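Local coordinates for receptor-like protein kinase ANXUR1 (Arabidopsis thaliana, PDB 6FIG), which is a plant receptor kinase with an extracellular malectin-like region, involved in reproduction and presumably coupling signals at the cell surface to serine/threonine phosphorylation inside the cell, at residues G32-A37 against T54-T59. Residues are numbered along the deposited sequence; the frame is centred on the assembly and turned at random.
Sequences GNSIHA and TARIFT. With CA (calcium ion), chain I.
Arg56 reaches across to the neighbouring strand and brings its guanidinium up to the hydroxyl of Ser34. Its CG stands anti to the backbone N (chi1 -173°), and a bend at chi3 folds the head over toward 32-37. NH1 then donates to Ser34 OG at 2.8 Å, the hydroxyl sitting somewhat out of the guanidinium plane; water 2, near that plane at the edge, accepts from the same NH1. In one of its two modelled conformers, the His36 imidazole stands steeply against the guanidinium, planes 77° apart, its NE2 3.1 Å from Arg56 NH2. Arg56 NE forms a salt bridge with Asp25, so the guanidinium is held from several directions. Ser34 CB lies obliquely beside the Phe58 ring, 3.6 Å from Phe58 CD1, while Phe58 also meets Phe140.

On the other face Ala37 CB packs on Ile57 CG1 at 3.8 Å, with Tyr85 touching Ile57 and Thr86 touching Ala37. Between the two faces runs the antiparallel ladder: Ala37 and Ala55 exchange two backbone bonds, and Ile57 N donates to Ile35 O at 3.1 Å. At the Asn33 end, water 1 donates to Asn33 O and accepts from Thr59 N.

At the opposite end Thr54 grips calcium through both O and OG1, each at 2.4 Å, alongside ligands from Ser7, Cys8, Pro51 and Asn154. Strand 54-58 carries 35-38 on one side and pairs with 151-161 on the other, an antiparallel arrangement in keeping with the beta-sandwich of malectin-like domains, here pinned at one end by a calcium site.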
# COMPACT_ATOMS: atom_id res chain seq x y z
N GLY A 32 27.75 15.88 -1.00
CA GLY A 32 28.80 14.90 -1.19
C GLY A 32 28.89 14.39 -2.61
O GLY A 32 28.11 14.78 -3.49
N ASN A 33 29.89 13.55 -2.84
CA ASN A 33 30.12 12.90 -4.13
C ASN A 33 30.04 11.42 -3.88
O ASN A 33 30.23 10.97 -2.76
CB ASN A 33 31.48 13.26 -4.69
CG ASN A 33 31.58 14.73 -5.07
OD1 ASN A 33 31.95 15.56 -4.24
ND2 ASN A 33 31.20 15.05 -6.30
N SER A 34 29.73 10.66 -4.91
CA SER A 34 29.53 9.23 -4.78
C SER A 34 29.44 8.66 -6.16
O SER A 34 29.23 9.41 -7.13
CB SER A 34 28.22 8.91 -4.03
OG SER A 34 27.13 9.53 -4.69
N ILE A 35 29.62 7.35 -6.28
CA ILE A 35 29.37 6.65 -7.53
C ILE A 35 28.49 5.43 -7.30
O ILE A 35 28.42 4.90 -6.17
CB ILE A 35 30.66 6.21 -8.24
CG1 ILE A 35 31.50 5.29 -7.34
CG2 ILE A 35 31.42 7.43 -8.75
CD1 ILE A 35 32.70 4.69 -8.04
N HIS A 36 27.83 5.01 -8.37
CA HIS A 36 27.08 3.75 -8.43
C HIS A 36 28.08 2.60 -8.48
O HIS A 36 29.15 2.75 -9.09
CB HIS A 36 26.24 3.66 -9.71
CG HIS A 36 25.13 4.65 -9.79
ND1 HIS A 36 24.14 4.58 -10.76
CD2 HIS A 36 24.83 5.74 -9.05
CE1 HIS A 36 23.30 5.58 -10.60
NE2 HIS A 36 23.69 6.30 -9.57
N ALA A 37 27.73 1.47 -7.90
CA ALA A 37 28.53 0.27 -8.01
C ALA A 37 27.63 -0.95 -8.04
O ALA A 37 26.59 -0.97 -7.40
CB ALA A 37 29.53 0.16 -6.88
N THR A 54 23.16 -3.60 -6.10
CA THR A 54 23.61 -2.28 -6.48
C THR A 54 23.82 -1.46 -5.23
O THR A 54 23.05 -1.58 -4.28
CB THR A 54 22.56 -1.59 -7.36
OG1 THR A 54 21.26 -1.77 -6.76
CG2 THR A 54 22.58 -2.20 -8.74
N ALA A 55 24.85 -0.62 -5.23
CA ALA A 55 25.15 0.21 -4.08
C ALA A 55 25.57 1.58 -4.52
O ALA A 55 25.92 1.79 -5.68
CB ALA A 55 26.25 -0.44 -3.24
N ARG A 56 25.50 2.51 -3.58
CA ARG A 56 26.19 3.77 -3.71
C ARG A 56 27.36 3.70 -2.73
O ARG A 56 27.20 3.24 -1.61
CB ARG A 56 25.26 4.92 -3.36
CG ARG A 56 25.87 6.27 -3.63
CD ARG A 56 24.87 7.39 -3.58
NE ARG A 56 23.90 7.31 -4.67
CZ ARG A 56 24.12 7.68 -5.93
NH1 ARG A 56 25.29 8.16 -6.34
NH2 ARG A 56 23.12 7.56 -6.80
N ILE A 57 28.52 4.19 -3.15
CA ILE A 57 29.75 4.13 -2.37
C ILE A 57 30.17 5.57 -2.03
O ILE A 57 30.23 6.42 -2.93
CB ILE A 57 30.89 3.46 -3.16
CG1 ILE A 57 30.44 2.13 -3.80
CG2 ILE A 57 32.11 3.22 -2.26
CD1 ILE A 57 30.01 1.06 -2.83
N PHE A 58 30.44 5.83 -0.75
CA PHE A 58 30.86 7.13 -0.25
C PHE A 58 32.27 7.04 0.31
O PHE A 58 32.53 6.27 1.23
CB PHE A 58 29.93 7.62 0.88
CG PHE A 58 28.47 7.63 0.52
CD1 PHE A 58 28.01 8.48 -0.47
CD2 PHE A 58 27.57 6.81 1.18
CE1 PHE A 58 26.67 8.53 -0.80
CE2 PHE A 58 26.21 6.84 0.85
CZ PHE A 58 25.78 7.70 -0.14
N THR A 59 33.19 7.84 -0.23
CA THR A 59 34.56 7.90 0.31
C THR A 59 34.82 9.15 1.15
O THR A 59 35.93 9.37 1.61
CB THR A 59 35.61 7.77 -0.79
OG1 THR A 59 35.45 8.84 -1.72
CG2 THR A 59 35.43 6.45 -1.51
CA CA I . 20.76 -0.90 -4.57
O HOH W 1 32.48 10.14 -1.79
O HOH W 2 26.30 9.06 -8.82